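Local coordinates for amidase, hydantoinase/carbamoylase family (Paraburkholderia phymatum, PDB 6C0D), which probably hydrolyses N-carbamoyl-L-amino acids as a zinc-dependent homodimeric amidase of the peptidase M20 family, at residues S139-L142 and G143-S146; Q229-A233 and G234-M238; A250-A253 and H254-A258; I402-G405 and C406-A409. One frame throughout, in Å; residues are numbered along the deposited sequence.

Contact 1: residues S139-L142 and G143-S146; sequences SSFL and GSRS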
# COMPACT_ATOMS: atom_id res chain seq x y z
N SER A 139 -10.77 -25.30 -6.46
CA SER A 139 -12.13 -24.76 -6.38
C SER A 139 -12.64 -24.99 -4.97
O SER A 139 -12.80 -26.14 -4.56
CB SER A 139 -13.04 -25.43 -7.41
OG SER A 139 -14.33 -24.86 -7.43
N SER A 140 -12.89 -23.91 -4.23
CA SER A 140 -13.21 -24.04 -2.81
C SER A 140 -14.47 -24.86 -2.59
O SER A 140 -15.47 -24.71 -3.31
CB SER A 140 -13.35 -22.65 -2.17
OG SER A 140 -12.10 -21.99 -2.12
N PHE A 141 -14.41 -25.73 -1.59
CA PHE A 141 -15.51 -26.62 -1.17
C PHE A 141 -15.94 -27.58 -2.27
O PHE A 141 -17.09 -28.02 -2.30
CB PHE A 141 -16.71 -25.82 -0.66
CG PHE A 141 -16.38 -24.78 0.38
CD1 PHE A 141 -16.00 -25.15 1.66
CD2 PHE A 141 -16.45 -23.43 0.07
CE1 PHE A 141 -15.70 -24.19 2.62
CE2 PHE A 141 -16.14 -22.46 1.01
CZ PHE A 141 -15.77 -22.84 2.29
N LEU A 142 -15.02 -27.92 -3.18
CA LEU A 142 -15.36 -28.84 -4.26
C LEU A 142 -16.00 -30.12 -3.72
O LEU A 142 -17.01 -30.59 -4.26
CB LEU A 142 -14.10 -29.19 -5.06
CG LEU A 142 -14.26 -30.25 -6.16
CD1 LEU A 142 -15.16 -29.75 -7.29
CD2 LEU A 142 -12.91 -30.69 -6.71
N GLY A 143 -15.46 -30.66 -2.63
CA GLY A 143 -15.95 -31.94 -2.15
C GLY A 143 -17.34 -31.86 -1.54
O GLY A 143 -18.21 -32.69 -1.84
N SER A 144 -17.57 -30.89 -0.65
CA SER A 144 -18.89 -30.81 -0.03
C SER A 144 -19.94 -30.35 -1.04
O SER A 144 -21.09 -30.81 -0.98
CB SER A 144 -18.86 -29.90 1.20
OG SER A 144 -18.25 -28.64 0.92
N ARG A 145 -19.56 -29.49 -2.00
CA ARG A 145 -20.47 -29.13 -3.08
C ARG A 145 -20.85 -30.34 -3.92
O ARG A 145 -22.02 -30.54 -4.27
CB ARG A 145 -19.82 -28.06 -3.97
CG ARG A 145 -19.74 -26.66 -3.36
CD ARG A 145 -18.61 -25.85 -4.02
NE ARG A 145 -18.74 -25.80 -5.48
CZ ARG A 145 -17.71 -25.65 -6.31
NH1 ARG A 145 -16.47 -25.54 -5.83
NH2 ARG A 145 -17.92 -25.63 -7.62
N SER A 146 -19.85 -31.16 -4.28
CA SER A 146 -20.12 -32.37 -5.06
C SER A 146 -21.04 -33.31 -4.30
O SER A 146 -21.97 -33.87 -4.88
CB SER A 146 -18.81 -33.07 -5.39
OG SER A 146 -19.05 -34.31 -6.04
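Arg145 folds back from the first turn of helix 142-148 and takes hold of the loop that leads into it, through Ser139 and Ser140. Two side-chain hydrogen bonds leave the same nitrogen. Arg145 NH1 donates to Ser139 OG over 2.8 Å, nearly straight at 167° and close to the guanidinium plane; a second bond runs from Arg145 NH1 to Ser140 O, also at 2.8 Å, but it is more bent at 146° and meets the acceptor from above the carbonyl plane. A bend at chi3 (54°) turns the guanidinium back toward the loop, while CB, CG and CD of the arginine run past the carbonyl of Phe141, with Arg145 CD 3.2 Å from Phe141 O.

Backbone bonds join the turn to the helix. Ser139 to Leu142 form a type II turn, and Phe141 is at the N-cap position, where Phe141 O accepts from Arg145 N at 2.9 Å. Leu142 O receives Ser146 N in the next bond of the helix.

Nonpolar contact is slighter. Phe141 CB lies 3.9 Å from Arg145 CD, and the phenyl ring leads away to pack on helix 368-372. Ser144 OG, close to Phe141 CB, has its strongest partner in Asp368.

Beyond the segments, Arg145 NH2 bonds to Ala151 O and Ser155 OG, and Ser139 N to Asp133. The guanidinium is thus gripped through both terminal nitrogens by hydroxyl and carbonyl oxygens, which would probably disperse its charge. With the side chain of Phe141 about 8 Å from the bound zinc ion, this network is consistent with holding the loop in shape near the metal site.

Contact 2: residues Q229-A233 and G234-M238; sequences QRNHA and GTTPM. With EDO (1,2-ethanediol), chain F.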
# COMPACT_ATOMS: atom_id res chain seq x y z
N GLN A 229 -6.93 14.15 -6.97
CA GLN A 229 -6.07 14.79 -7.96
C GLN A 229 -4.63 14.70 -7.49
O GLN A 229 -4.32 15.05 -6.35
CB GLN A 229 -6.49 16.24 -8.16
CG GLN A 229 -5.67 17.03 -9.12
CD GLN A 229 -6.20 18.44 -9.23
OE1 GLN A 229 -7.20 18.68 -9.91
NE2 GLN A 229 -5.56 19.37 -8.53
N ARG A 230 -3.75 14.22 -8.37
CA ARG A 230 -2.32 14.22 -8.09
C ARG A 230 -1.82 15.66 -8.02
O ARG A 230 -2.27 16.51 -8.79
CB ARG A 230 -1.56 13.48 -9.19
CG ARG A 230 -0.93 12.19 -8.81
CD ARG A 230 -0.20 11.57 -10.00
NE ARG A 230 -0.49 10.15 -10.11
CZ ARG A 230 0.23 9.30 -10.83
NH1 ARG A 230 -0.09 8.01 -10.87
NH2 ARG A 230 1.29 9.74 -11.50
N ASN A 231 -0.85 15.92 -7.14
CA ASN A 231 -0.26 17.26 -7.04
C ASN A 231 1.13 17.14 -6.44
O ASN A 231 1.46 16.17 -5.76
CB ASN A 231 -1.10 18.21 -6.17
CG ASN A 231 -2.19 18.94 -6.93
OD1 ASN A 231 -3.37 18.81 -6.60
ND2 ASN A 231 -1.81 19.78 -7.90
N HIS A 232 1.94 18.16 -6.70
CA HIS A 232 3.26 18.24 -6.10
C HIS A 232 3.11 18.51 -4.60
O HIS A 232 2.44 19.48 -4.21
CB HIS A 232 4.05 19.35 -6.80
CG HIS A 232 5.49 19.44 -6.39
ND1 HIS A 232 5.89 19.69 -5.10
CD2 HIS A 232 6.63 19.35 -7.13
CE1 HIS A 232 7.21 19.72 -5.04
NE2 HIS A 232 7.68 19.52 -6.26
N ALA A 233 3.69 17.66 -3.76
CA ALA A 233 3.46 17.74 -2.32
C ALA A 233 4.14 18.95 -1.67
O ALA A 233 3.84 19.23 -0.50
CB ALA A 233 3.95 16.47 -1.62
N GLY A 234 5.05 19.62 -2.36
CA GLY A 234 5.72 20.79 -1.81
C GLY A 234 5.07 22.09 -2.26
O GLY A 234 4.91 23.02 -1.47
N THR A 235 4.67 22.16 -3.52
CA THR A 235 4.22 23.43 -4.06
C THR A 235 2.71 23.64 -3.94
O THR A 235 2.25 24.78 -4.09
CB THR A 235 4.63 23.55 -5.53
OG1 THR A 235 4.03 22.48 -6.26
CG2 THR A 235 6.13 23.40 -5.67
N THR A 236 1.94 22.58 -3.68
CA THR A 236 0.48 22.68 -3.66
C THR A 236 -0.04 23.05 -2.28
O THR A 236 0.10 22.24 -1.34
CB THR A 236 -0.15 21.36 -4.10
OG1 THR A 236 0.38 21.00 -5.38
CG2 THR A 236 -1.69 21.52 -4.21
N PRO A 237 -0.64 24.23 -2.09
CA PRO A 237 -1.12 24.61 -0.76
C PRO A 237 -2.17 23.62 -0.27
O PRO A 237 -2.92 23.04 -1.06
CB PRO A 237 -1.74 26.00 -0.97
CG PRO A 237 -1.08 26.52 -2.24
CD PRO A 237 -0.84 25.31 -3.09
N MET A 238 -2.22 23.44 1.06
CA MET A 238 -3.15 22.46 1.65
C MET A 238 -4.58 22.75 1.25
O MET A 238 -5.38 21.82 1.06
CB MET A 238 -3.03 22.47 3.17
CG MET A 238 -1.66 22.05 3.70
SD MET A 238 -1.18 20.36 3.20
CE MET A 238 -2.22 19.38 4.29
C1 EDO F . 4.48 26.10 -0.69
O1 EDO F . 5.07 25.15 0.23
C2 EDO F . 2.95 25.99 -0.73
O2 EDO F . 2.36 26.72 0.35
O HOH W 1 0.89 19.98 -8.62
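His232 and Thr236 close a compact turn at the end of the short strand 231-232. Two donors of Thr236 converge on His232 O: its hydroxyl OG1 at 2.8 Å and its backbone N at 3.2 Å, the latter bent to 142°. The hydroxyl can double the backbone bond because OG1 stands beside its own backbone N (chi1 -55°), which also brings Thr236 OG1 to 3.3 Å from Asn231 CB.

The imidazole folds over the same turn. Gly234 N donates to His232 ND1 over 2.9 Å, almost in the ring plane, so ND1 serves as an acceptor and the ring is held by its edge. Thr235 CG2 lies over one face in a CH-pi contact, 3.9 Å from the centroid of the His232 ring.

Away from these bonds the contact is looser and wetter. A water accepts from Asn231 ND2 and His232 N and reaches Thr236 OG1 only weakly. On another flank, a 1,2-ethanediol donates to Gly234 O and also bonds to Asp266 O of the second subunit.

Thr235 packs on Gly200 of that subunit, and Ala233 on its Thr270. The whole is a turn between strand 231-232 and helix 244-262, closed by the paired Thr236 bonds to His232 O and set at the homodimer interface.

Contact 3: residues A250-A253 and H254-A258; sequences AFIA and HIDDA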
# COMPACT_ATOMS: atom_id res chain seq x y z
N ALA A 250 -9.92 9.35 6.33
CA ALA A 250 -11.09 9.94 6.98
C ALA A 250 -12.30 9.01 6.85
O ALA A 250 -13.10 8.87 7.78
CB ALA A 250 -11.42 11.29 6.34
N PHE A 251 -12.44 8.37 5.70
CA PHE A 251 -13.58 7.50 5.47
C PHE A 251 -13.55 6.30 6.41
O PHE A 251 -14.60 5.86 6.88
CB PHE A 251 -13.62 7.06 4.01
CG PHE A 251 -14.97 6.51 3.58
CD1 PHE A 251 -15.89 7.32 2.92
CD2 PHE A 251 -15.33 5.21 3.88
CE1 PHE A 251 -17.15 6.82 2.53
CE2 PHE A 251 -16.60 4.71 3.50
CZ PHE A 251 -17.49 5.52 2.83
N ILE A 252 -12.36 5.78 6.72
CA ILE A 252 -12.30 4.63 7.62
C ILE A 252 -12.91 4.98 8.97
O ILE A 252 -13.61 4.16 9.58
CB ILE A 252 -10.86 4.11 7.74
CG1 ILE A 252 -10.43 3.43 6.43
CG2 ILE A 252 -10.73 3.09 8.91
CD1 ILE A 252 -8.92 3.01 6.39
N ALA A 253 -12.68 6.21 9.45
CA ALA A 253 -13.28 6.59 10.72
C ALA A 253 -14.80 6.59 10.63
O ALA A 253 -15.48 6.26 11.60
CB ALA A 253 -12.77 7.96 11.19
N HIS A 254 -15.36 7.00 9.48
CA HIS A 254 -16.81 6.90 9.32
C HIS A 254 -17.29 5.46 9.35
O HIS A 254 -18.36 5.17 9.91
CB HIS A 254 -17.25 7.55 8.01
CG HIS A 254 -17.00 9.02 7.96
ND1 HIS A 254 -16.87 9.72 6.77
CD2 HIS A 254 -16.83 9.93 8.94
CE1 HIS A 254 -16.63 10.99 7.03
NE2 HIS A 254 -16.61 11.15 8.34
N ILE A 255 -16.55 4.55 8.72
CA ILE A 255 -16.93 3.13 8.76
C ILE A 255 -16.95 2.64 10.20
O ILE A 255 -17.91 1.98 10.64
CB ILE A 255 -15.96 2.29 7.91
CG1 ILE A 255 -16.13 2.58 6.41
CG2 ILE A 255 -16.16 0.76 8.18
CD1 ILE A 255 -15.03 1.95 5.54
N ASP A 256 -15.88 2.93 10.94
CA ASP A 256 -15.79 2.44 12.32
C ASP A 256 -16.94 2.97 13.16
O ASP A 256 -17.49 2.25 14.01
CB ASP A 256 -14.46 2.89 12.95
CG ASP A 256 -13.24 2.19 12.33
OD1 ASP A 256 -13.42 1.13 11.69
OD2 ASP A 256 -12.10 2.70 12.49
N ASP A 257 -17.31 4.23 12.95
CA ASP A 257 -18.41 4.80 13.72
C ASP A 257 -19.73 4.12 13.36
O ASP A 257 -20.48 3.71 14.25
CB ASP A 257 -18.48 6.31 13.47
CG ASP A 257 -19.72 6.94 14.07
OD1 ASP A 257 -19.74 7.17 15.30
OD2 ASP A 257 -20.69 7.20 13.32
N ALA A 258 -20.02 3.99 12.07
CA ALA A 258 -21.30 3.39 11.67
C ALA A 258 -21.38 1.91 12.04
O ALA A 258 -22.43 1.44 12.49
CB ALA A 258 -21.51 3.59 10.17
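His254 lays its imidazole across the preceding turn of helix 244-262, one face turned to the carbonyl oxygen of Ala250. Ala250 O stands 3.9 Å above the plane of the His254 ring, over its centre, and also takes a weak backbone bond from His254 N at 3.4 Å. The ring reaches this place with CG beside the backbone N (chi1 -64°), a setting that swings it back along the helix.

Ala253 meets the following turn chiefly through its backbone. Ala253 O accepts from Asp257 N at 3.0 Å, and Asp257 CB rests 3.5 Å from Ala253 O; in the conformer given, the Asp257 carboxylate leads away and forms a salt bridge with Arg261.

Phe251 supplies the main apolar contact. A chi1 of -163° sends its ring along the helix toward Ile255, and Phe251 CE2 comes to 3.6 Å from Ile255 CG1. Ile255 CD1 sits near the ring plane at its edge, 3.7 Å from Phe251 CD2. Phe226 meets the phenyl ring with the planes at about 65°, Val313 of helix 299-317 touches it as well, and Leu312 of that helix packs on both Phe251 and His254.

On another side, Ile252 and Asp256 point the same way, Ile252 CG2 to Asp256 OD2 being 3.9 Å, and Asp256 OD1 takes a hydrogen bond from Trp269. The spacing is that of an amphipathic alpha-helix with i to i+4 pairing, packed on helix 299-317, with Ile252 touching Val249 of the partner subunit.

Contact 4: residues I402-G405 and C406-A409; sequences IVLG and CEVA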
# COMPACT_ATOMS: atom_id res chain seq x y z
N ILE A 402 -7.08 -32.32 22.63
CA ILE A 402 -7.48 -33.11 21.46
C ILE A 402 -8.31 -34.31 21.89
O ILE A 402 -9.35 -34.62 21.29
CB ILE A 402 -6.23 -33.55 20.66
CG1 ILE A 402 -5.45 -32.34 20.15
CG2 ILE A 402 -6.65 -34.51 19.51
CD1 ILE A 402 -4.06 -32.69 19.57
N VAL A 403 -7.86 -35.00 22.93
CA VAL A 403 -8.58 -36.16 23.45
C VAL A 403 -9.95 -35.76 23.99
O VAL A 403 -10.96 -36.41 23.71
CB VAL A 403 -7.74 -36.86 24.54
CG1 VAL A 403 -8.58 -37.92 25.29
CG2 VAL A 403 -6.51 -37.50 23.90
N LEU A 404 -10.00 -34.70 24.81
CA LEU A 404 -11.30 -34.27 25.35
C LEU A 404 -12.29 -33.91 24.25
O LEU A 404 -13.47 -34.28 24.30
CB LEU A 404 -11.11 -33.09 26.30
CG LEU A 404 -12.41 -32.48 26.86
CD1 LEU A 404 -13.19 -33.53 27.68
CD2 LEU A 404 -12.16 -31.22 27.69
N GLY A 405 -11.83 -33.19 23.22
CA GLY A 405 -12.71 -32.87 22.10
C GLY A 405 -13.32 -34.11 21.48
O GLY A 405 -14.51 -34.14 21.14
N CYS A 406 -12.52 -35.16 21.35
CA CYS A 406 -13.03 -36.38 20.73
C CYS A 406 -13.98 -37.11 21.67
O CYS A 406 -14.97 -37.69 21.23
CB CYS A 406 -11.87 -37.30 20.34
SG CYS A 406 -12.39 -38.61 19.15
N GLU A 407 -13.68 -37.10 22.98
CA GLU A 407 -14.61 -37.68 23.95
C GLU A 407 -15.98 -37.00 23.90
O GLU A 407 -17.03 -37.66 23.93
CB GLU A 407 -14.01 -37.59 25.36
CG GLU A 407 -12.84 -38.55 25.55
CD GLU A 407 -12.13 -38.37 26.88
OE1 GLU A 407 -12.17 -37.25 27.41
OE2 GLU A 407 -11.51 -39.32 27.39
N VAL A 408 -15.99 -35.66 23.85
CA VAL A 408 -17.25 -34.92 23.76
C VAL A 408 -17.95 -35.26 22.46
O VAL A 408 -19.16 -35.55 22.43
CB VAL A 408 -17.01 -33.40 23.90
CG1 VAL A 408 -18.32 -32.60 23.57
CG2 VAL A 408 -16.48 -33.07 25.31
N ALA A 409 -17.21 -35.25 21.35
CA ALA A 409 -17.82 -35.53 20.05
C ALA A 409 -18.39 -36.95 19.99
O ALA A 409 -19.47 -37.18 19.44
CB ALA A 409 -16.81 -35.32 18.92
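Contact between successive turns of one alpha-helix, mostly buried, joins residues 402-405 to 406-409 in helix 399-419 near the C-terminus. Four i to i+4 backbone bonds run through it, from Cys406 N to Ile402 O at 3.2 Å through to Ala409 N to Gly405 O at 2.9 Å.

Of the side chains, Glu407 lies back along the preceding turn. CG stands beside the backbone N (chi1 -71°) and the chain is extended beyond it, so the carboxylate comes to both Val403 and Leu404. Glu407 OE2 lies 3.9 Å from Val403 CG1, and Glu407 OE1 the same distance from Leu404 CD1. These are contacts of carboxylate oxygens with methyl groups, and the aliphatic Glu407 CG passes closer, 3.4 Å from Val403 O.

Leu404 also reaches forward to Val408. Its CG is anti to the backbone N (chi1 176°), and Leu404 CD1 comes to 4.1 Å from Val408 CG2, a loose apolar touch between two branched side chains. Val408 CG2 is also 3.4 Å from Leu404 O, and thus flanks the oxygen that accepts Val408 N.

Farther along, Ala409 CB is 3.4 Å from Gly405 O, and Gly405 itself adds no side chain.

Around the helix, Val403 and Cys406 lean on helix 18-30 through Pro18, Leu22 and Leu21. Ile402, Cys406 and Ala409 pack on helix 102-117, while Val408 and Ala409 rest on Leu381 of strand 378-384, leaving helix 399-419 packed against two helices and a strand.

In the fold
Contacts 3 and 4 are both turn-to-turn packing, each within its own helix, but contact 4 is mainly buried whereas contact 3 mixes buried residues with exposed ones. Contacts 1 and 2 are instead turns stabilised by polar side chains, one entering helix 142-148 close to the zinc site and one leaving strand 231-232. Contact 2 is the farthest from the chain centre, about 46 Å, against about 12 Å for contact 1. Strand 231-232 and helix 244-262 follow each other in the chain. Contacts 2 and 3 lie on the same side of the centre, and both touch the second subunit; contacts 1 and 4 touch no other chain. Contacts 2 and 4 lie on opposite sides.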